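Local coordinates for protein hypothetical glycoside hydrolase (Bacteroides vulgatus, PDB 3S30) that is of unknown function but has a galactose-binding-like beta fold and probably acts in carbohydrate metabolism, perhaps as a glycoside hydrolase, at residues A[136-141]-A[152-157]; A[168-173]-A[337-342]; A[190-195]-A[319-324]. All coordinates share one frame; numbering follows the deposited sequence.

Contact 1 (A[136-141]-A[152-157]); sequences SGNQGF and DFPTSI
Asn138 OD1 accepts from two donors. The backbone N of Thr155 lies 3.2 Å from OD1, in the carbonyl plane and on a lone pair, and a water donates to OD1 over 2.8 Å. That water also donates to Thr155 OG1, which has a further partner in the backbone O of Asn189. The amide's other branch is used as well: Asn138 ND2 donates to Thr155 O at 2.8 Å, nearly straight (175°) and almost exactly in the amide plane, and also bonds Tyr120 O. Gripped at both ends, the carboxamide cannot easily rotate, and it pairs with the backbone N and O of Thr155 much as a strand edge would, just where strand 155-158 begins. Helix 138-142 thus rests against one strand of the galactose-binding-like beta fold. It starts with an ST turn, in which Ser136 OG accepts from Asn138 N (3.1 Å), and Gly137 takes the N-cap position. One turn further, Phe141 carries its CG anti to the backbone N (chi1 -170°), which sends the ring toward the loop before the strand. There its edge meets the face of Phe153 in a T-shaped pair, with centroids 5.3 Å apart and planes at 68°. Pro154 CD sits over a face of the Phe141 ring, 3.9 Å from its centroid, as a CH-pi contact. At its own edge the Phe153 ring brings CE2 to 3.1 Å from Asn138 O.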
# COMPACT_ATOMS: atom_id res chain seq x y z
N SER A 136 3.32 2.04 -5.61
CA SER A 136 4.15 1.32 -4.66
C SER A 136 5.47 2.10 -4.57
O SER A 136 5.65 3.08 -5.28
CB SER A 136 4.44 -0.10 -5.13
OG SER A 136 5.42 -0.13 -6.17
N GLY A 137 6.39 1.63 -3.74
CA GLY A 137 7.69 2.28 -3.64
C GLY A 137 8.73 1.72 -4.60
O GLY A 137 9.92 1.87 -4.35
N ASN A 138 8.29 1.06 -5.68
CA ASN A 138 9.21 0.35 -6.58
C ASN A 138 10.19 1.30 -7.26
O ASN A 138 11.35 0.94 -7.43
CB ASN A 138 8.47 -0.45 -7.65
CG ASN A 138 8.12 -1.88 -7.20
OD1 ASN A 138 8.56 -2.34 -6.16
ND2 ASN A 138 7.33 -2.58 -8.02
N GLN A 139 9.73 2.49 -7.63
CA GLN A 139 10.61 3.48 -8.27
C GLN A 139 11.69 3.94 -7.28
O GLN A 139 12.83 4.22 -7.67
CB GLN A 139 9.83 4.68 -8.80
CG GLN A 139 10.64 5.52 -9.81
CD GLN A 139 9.94 6.79 -10.27
OE1 GLN A 139 8.87 7.16 -9.78
NE2 GLN A 139 10.56 7.48 -11.22
N GLY A 140 11.34 4.03 -6.00
CA GLY A 140 12.30 4.36 -4.96
C GLY A 140 13.38 3.30 -4.84
O GLY A 140 14.56 3.61 -4.63
N PHE A 141 12.98 2.04 -4.99
CA PHE A 141 13.90 0.92 -4.90
C PHE A 141 14.85 0.91 -6.11
O PHE A 141 16.04 0.56 -5.98
CB PHE A 141 13.13 -0.41 -4.79
CG PHE A 141 14.00 -1.59 -4.45
CD1 PHE A 141 14.43 -1.79 -3.15
CD2 PHE A 141 14.39 -2.48 -5.42
CE1 PHE A 141 15.23 -2.88 -2.84
CE2 PHE A 141 15.19 -3.57 -5.11
CZ PHE A 141 15.61 -3.77 -3.82
N ASP A 152 12.78 -9.02 -8.46
CA ASP A 152 13.65 -8.56 -7.38
C ASP A 152 13.03 -7.44 -6.57
O ASP A 152 13.50 -7.16 -5.48
CB ASP A 152 14.99 -8.07 -7.91
CG ASP A 152 15.66 -9.07 -8.80
OD1 ASP A 152 15.73 -10.28 -8.42
OD2 ASP A 152 16.11 -8.65 -9.88
N PHE A 153 11.99 -6.79 -7.09
CA PHE A 153 11.42 -5.61 -6.40
C PHE A 153 10.59 -5.93 -5.16
O PHE A 153 10.16 -7.07 -4.97
CB PHE A 153 10.64 -4.72 -7.38
CG PHE A 153 11.53 -3.81 -8.18
CD1 PHE A 153 12.30 -4.33 -9.22
CD2 PHE A 153 11.65 -2.46 -7.86
CE1 PHE A 153 13.14 -3.52 -9.93
CE2 PHE A 153 12.49 -1.65 -8.58
CZ PHE A 153 13.24 -2.18 -9.62
N PRO A 154 10.41 -4.93 -4.28
CA PRO A 154 9.59 -5.19 -3.09
C PRO A 154 8.13 -5.51 -3.43
O PRO A 154 7.46 -6.27 -2.71
CB PRO A 154 9.70 -3.89 -2.28
CG PRO A 154 10.90 -3.15 -2.84
CD PRO A 154 11.07 -3.61 -4.25
N THR A 155 7.67 -4.95 -4.54
CA THR A 155 6.30 -5.12 -5.00
C THR A 155 6.24 -5.75 -6.38
O THR A 155 6.78 -5.21 -7.35
CB THR A 155 5.60 -3.76 -5.00
OG1 THR A 155 5.67 -3.22 -3.68
CG2 THR A 155 4.14 -3.90 -5.41
N SER A 156 5.55 -6.88 -6.45
CA SER A 156 5.41 -7.68 -7.66
C SER A 156 4.13 -8.50 -7.55
O SER A 156 3.28 -8.23 -6.68
CB SER A 156 6.61 -8.61 -7.83
OG SER A 156 6.62 -9.22 -9.12
N ILE A 157 3.98 -9.48 -8.45
CA ILE A 157 2.89 -10.46 -8.38
C ILE A 157 3.45 -11.87 -8.41
O ILE A 157 4.56 -12.11 -8.89
CB ILE A 157 1.84 -10.32 -9.54
CG1 ILE A 157 2.47 -10.57 -10.92
CG2 ILE A 157 1.17 -8.96 -9.50
CD1 ILE A 157 1.47 -10.70 -12.04
O HOH W 1 7.82 -1.35 -3.70

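Contact 2 (A[168-173]-A[337-342]); sequences QLITRK and GSTLLI
Leu169 and Leu340 form the hydrogen-bonded pair of an antiparallel ladder: Leu340 N donates to Leu169 O over 2.8 Å, and Leu169 N to Leu340 O over 2.9 Å. Beyond them Thr171 N bonds Ser338 O, and Gly337 N closes on Thr171 O, so pairing continues past the regular strand of 339-342 into the turn before it. The backbone is the tight part. Between the bonds, Thr339 CA comes to 3.2 Å from Leu169 O in a CA-H...O contact. Side chains meet more loosely. On the buried face Leu169 CD1 and Leu340 CD2 are 4.3 Å apart. The other face, with Gln168, Ile170, Thr339 and Leu341, is only partly shielded from solvent. Here neighbouring side chains run alongside each other in the same direction: Ile170 CG1 runs beside Thr339 OG1, which turns to Gly337 O for a 2.7 Å hydrogen bond. Leu341 has CG anti to its carbonyl carbon (chi1 -58°), and its CD2 reaches back to 3.8 Å from Gln168 CG. Strand 166-173 is flanked on its other edge by strands 155-158 and 185-191, while strand 339-349 pairs beyond this contact with strand 218-228, whose Tyr225 and Tyr227 pack against Leu340.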
# COMPACT_ATOMS: atom_id res chain seq x y z
N GLN A 168 2.33 -9.93 -4.40
CA GLN A 168 3.49 -10.42 -3.67
C GLN A 168 4.26 -9.21 -3.14
O GLN A 168 4.92 -8.50 -3.90
CB GLN A 168 4.39 -11.24 -4.59
CG GLN A 168 5.62 -11.86 -3.92
CD GLN A 168 6.62 -12.41 -4.96
OE1 GLN A 168 6.51 -13.56 -5.39
NE2 GLN A 168 7.60 -11.57 -5.36
N LEU A 169 4.15 -8.97 -1.84
CA LEU A 169 4.91 -7.92 -1.20
C LEU A 169 6.06 -8.58 -0.41
O LEU A 169 5.82 -9.38 0.51
CB LEU A 169 4.01 -7.07 -0.31
CG LEU A 169 2.81 -6.40 -1.02
CD1 LEU A 169 1.97 -5.55 -0.08
CD2 LEU A 169 3.27 -5.56 -2.22
N ILE A 170 7.29 -8.27 -0.80
CA ILE A 170 8.48 -8.76 -0.10
C ILE A 170 9.37 -7.57 0.30
O ILE A 170 9.95 -6.90 -0.56
CB ILE A 170 9.27 -9.75 -0.96
CG1 ILE A 170 8.35 -10.84 -1.53
CG2 ILE A 170 10.39 -10.40 -0.16
CD1 ILE A 170 9.09 -11.91 -2.36
N THR A 171 9.44 -7.29 1.60
CA THR A 171 10.39 -6.32 2.14
C THR A 171 11.82 -6.68 1.72
O THR A 171 12.26 -7.81 1.87
CB THR A 171 10.27 -6.23 3.68
OG1 THR A 171 9.05 -5.55 4.01
CG2 THR A 171 11.46 -5.47 4.30
N ARG A 172 12.54 -5.70 1.17
CA ARG A 172 13.86 -5.94 0.57
C ARG A 172 14.94 -5.17 1.29
O ARG A 172 14.74 -4.05 1.75
CB ARG A 172 13.89 -5.50 -0.90
CG ARG A 172 12.96 -6.21 -1.85
CD ARG A 172 13.10 -7.70 -1.80
NE ARG A 172 12.41 -8.32 -2.93
CZ ARG A 172 12.45 -9.61 -3.25
NH1 ARG A 172 13.12 -10.47 -2.50
NH2 ARG A 172 11.78 -10.05 -4.31
N LYS A 173 16.11 -5.78 1.37
CA LYS A 173 17.34 -5.06 1.66
C LYS A 173 17.68 -4.23 0.42
O LYS A 173 17.56 -4.71 -0.71
CB LYS A 173 18.46 -6.06 1.95
CG LYS A 173 19.74 -5.45 2.49
CD LYS A 173 20.81 -6.53 2.65
CE LYS A 173 22.10 -5.95 3.23
NZ LYS A 173 22.89 -5.18 2.22
N GLY A 337 12.77 -10.13 3.50
CA GLY A 337 12.19 -11.45 3.28
C GLY A 337 10.76 -11.56 3.77
O GLY A 337 10.08 -12.54 3.45
N SER A 338 10.30 -10.57 4.54
CA SER A 338 8.92 -10.57 5.04
C SER A 338 8.00 -10.53 3.85
O SER A 338 8.08 -9.61 3.03
CB SER A 338 8.63 -9.39 5.97
OG SER A 338 9.16 -9.63 7.27
N THR A 339 7.15 -11.54 3.75
CA THR A 339 6.35 -11.76 2.56
C THR A 339 4.86 -11.72 2.90
O THR A 339 4.38 -12.52 3.68
CB THR A 339 6.74 -13.09 1.88
OG1 THR A 339 8.15 -13.07 1.63
CG2 THR A 339 5.99 -13.26 0.55
N LEU A 340 4.16 -10.74 2.33
CA LEU A 340 2.71 -10.65 2.45
C LEU A 340 2.14 -10.93 1.07
O LEU A 340 2.46 -10.23 0.11
CB LEU A 340 2.26 -9.26 2.92
CG LEU A 340 0.76 -9.02 3.13
CD1 LEU A 340 0.18 -9.87 4.28
CD2 LEU A 340 0.51 -7.54 3.40
N LEU A 341 1.32 -11.98 0.98
CA LEU A 341 0.59 -12.27 -0.24
C LEU A 341 -0.84 -11.81 -0.02
O LEU A 341 -1.41 -12.02 1.03
CB LEU A 341 0.67 -13.77 -0.60
CG LEU A 341 2.08 -14.37 -0.80
CD1 LEU A 341 2.04 -15.83 -1.20
CD2 LEU A 341 2.91 -13.58 -1.82
N ILE A 342 -1.42 -11.15 -1.02
CA ILE A 342 -2.80 -10.71 -0.95
C ILE A 342 -3.52 -11.11 -2.22
O ILE A 342 -2.95 -11.04 -3.29
CB ILE A 342 -2.92 -9.17 -0.79
CG1 ILE A 342 -2.10 -8.68 0.42
CG2 ILE A 342 -4.40 -8.76 -0.62
CD1 ILE A 342 -2.65 -9.21 1.79

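Contact 3 (A[190-195]-A[319-324]); sequences LFIGSF and VSIVLS
Leu190 and Leu323 make a reciprocal pair of backbone hydrogen bonds, Leu190 N to Leu323 O at 3.0 Å and Leu323 N to Leu190 O at 2.9 Å. This antiparallel ladder joins strands 185-191 and 317-324 in the middle of the galactose-binding-like beta fold, and every residue that touches across it is buried. The ladder passes through the non-hydrogen-bonded pair Phe191 and Val322 and goes on to Ile192 N, which donates to Ile321 O over 3.1 Å. On the face that holds Phe191 and Val322, the contact is made by Phe191 CB against the CG2 methyl of Val322. The phenylalanine ring itself leads away: chi1 of 55° puts CG in the crowded position between the backbone N and the carbonyl carbon, and the ring goes on to an edge-to-face meeting with Phe210 of strand 208-213. Ile192 can be followed outward along its whole length. Its CB lies 3.8 Å from Ser320 OG. The CG2 branch approaches the backbone O of Val319 at 4.1 Å, while CG1, on the other branch, lies 4.0 Å from the backbone N of Ile321. At the tip, CD1 meets Ile321 CD1 at 3.9 Å, and Trp134 and Thr212 pack on the same side chain from outside the pair. Past Ile192 the chain bends away from strand 317-324 at Gly193, whose positive phi (143°) suits a residue without a side chain. Beyond the ladder a side chain makes the next bond: with chi1 at -165° turning OG opposite the backbone N, Ser320 OG donates to Ile192 O over 2.8 Å, in the carbonyl plane and on a lone pair.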
# COMPACT_ATOMS: atom_id res chain seq x y z
N LEU A 190 1.82 -1.62 -1.48
CA LEU A 190 0.97 -1.28 -2.60
C LEU A 190 -0.03 -0.30 -2.05
O LEU A 190 -0.52 -0.47 -0.94
CB LEU A 190 0.26 -2.51 -3.14
CG LEU A 190 -0.40 -2.36 -4.51
CD1 LEU A 190 0.64 -2.49 -5.63
CD2 LEU A 190 -1.56 -3.37 -4.70
N PHE A 191 -0.34 0.74 -2.80
CA PHE A 191 -1.37 1.65 -2.38
C PHE A 191 -2.04 2.39 -3.54
O PHE A 191 -1.51 2.45 -4.66
CB PHE A 191 -0.80 2.64 -1.36
CG PHE A 191 0.41 3.39 -1.84
CD1 PHE A 191 0.27 4.58 -2.53
CD2 PHE A 191 1.68 2.91 -1.60
CE1 PHE A 191 1.38 5.29 -2.97
CE2 PHE A 191 2.80 3.61 -2.03
CZ PHE A 191 2.65 4.80 -2.73
N ILE A 192 -3.22 2.93 -3.24
CA ILE A 192 -3.92 3.81 -4.15
C ILE A 192 -3.43 5.26 -3.94
O ILE A 192 -3.51 5.79 -2.83
CB ILE A 192 -5.45 3.70 -3.98
CG1 ILE A 192 -5.91 2.27 -4.26
CG2 ILE A 192 -6.17 4.67 -4.93
CD1 ILE A 192 -7.40 2.05 -4.07
N GLY A 193 -2.95 5.89 -5.01
CA GLY A 193 -2.44 7.25 -4.97
C GLY A 193 -1.24 7.37 -5.89
O GLY A 193 -1.33 7.00 -7.07
N SER A 194 -0.12 7.87 -5.38
CA SER A 194 1.09 8.00 -6.19
C SER A 194 2.38 8.09 -5.38
O SER A 194 2.36 8.40 -4.17
CB SER A 194 0.96 9.22 -7.10
OG SER A 194 0.80 10.39 -6.33
N PHE A 195 3.50 7.81 -6.05
CA PHE A 195 4.83 7.82 -5.44
C PHE A 195 5.68 8.95 -6.01
O PHE A 195 6.05 8.93 -7.18
CB PHE A 195 5.55 6.48 -5.65
CG PHE A 195 6.82 6.33 -4.81
CD1 PHE A 195 6.74 5.95 -3.46
CD2 PHE A 195 8.07 6.57 -5.36
CE1 PHE A 195 7.91 5.80 -2.69
CE2 PHE A 195 9.25 6.43 -4.59
CZ PHE A 195 9.16 6.05 -3.25
N VAL A 319 -10.54 7.98 -1.61
CA VAL A 319 -10.33 6.75 -0.88
C VAL A 319 -8.91 6.29 -1.14
O VAL A 319 -8.28 6.70 -2.12
CB VAL A 319 -11.31 5.63 -1.30
CG1 VAL A 319 -10.83 4.92 -2.59
CG2 VAL A 319 -11.47 4.62 -0.18
N SER A 320 -8.41 5.44 -0.25
CA SER A 320 -7.15 4.76 -0.45
C SER A 320 -7.16 3.42 0.27
O SER A 320 -7.93 3.21 1.19
CB SER A 320 -5.97 5.59 0.04
OG SER A 320 -4.75 5.06 -0.47
N ILE A 321 -6.33 2.52 -0.24
CA ILE A 321 -6.05 1.24 0.35
C ILE A 321 -4.53 1.17 0.42
O ILE A 321 -3.85 1.47 -0.57
CB ILE A 321 -6.57 0.10 -0.55
CG1 ILE A 321 -8.10 0.12 -0.63
CG2 ILE A 321 -6.03 -1.27 -0.06
CD1 ILE A 321 -8.65 -0.78 -1.68
N VAL A 322 -4.00 0.81 1.58
CA VAL A 322 -2.56 0.71 1.73
C VAL A 322 -2.25 -0.66 2.29
O VAL A 322 -2.84 -1.08 3.27
CB VAL A 322 -1.99 1.82 2.64
CG1 VAL A 322 -0.47 1.76 2.66
CG2 VAL A 322 -2.49 3.23 2.21
N LEU A 323 -1.31 -1.35 1.66
CA LEU A 323 -0.89 -2.69 2.06
C LEU A 323 0.64 -2.70 2.24
O LEU A 323 1.35 -2.11 1.42
CB LEU A 323 -1.32 -3.69 0.98
CG LEU A 323 -2.77 -3.54 0.51
CD1 LEU A 323 -3.02 -4.25 -0.82
CD2 LEU A 323 -3.72 -4.04 1.58
N SER A 324 1.14 -3.36 3.28
CA SER A 324 2.60 -3.39 3.50
C SER A 324 3.05 -4.67 4.19
O SER A 324 2.44 -5.09 5.16
CB SER A 324 3.05 -2.20 4.37
OG SER A 324 4.47 -2.15 4.48

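Overall arrangement
Strand 166-173 of contact 2 pairs with strand 155-158 of contact 1 and with strand 185-191 of contact 3. Contacts 1 and 2, with centres about 10 Å apart, join where Pro154 O and Ile170 N lie 2.8 Å apart, a probable hydrogen bond. Contacts 1 and 3 (about 13 Å between centres) meet through Phe195, whose CB lies 3.4 Å from Ser136 O. Contacts 2 and 3, about 16 Å apart between centres, touch where Leu340 CD2 packs 3.6 Å from Ser324 O. Along the chain, both strands of contact 3 fall between the two of contact 2. The sodium ion, bound by Asn105, Glu107, Asn165 and Asp343, lies about 10 Å from the side chain of Leu341, 11 Å from that of Leu190 and 14 Å from that of Thr155.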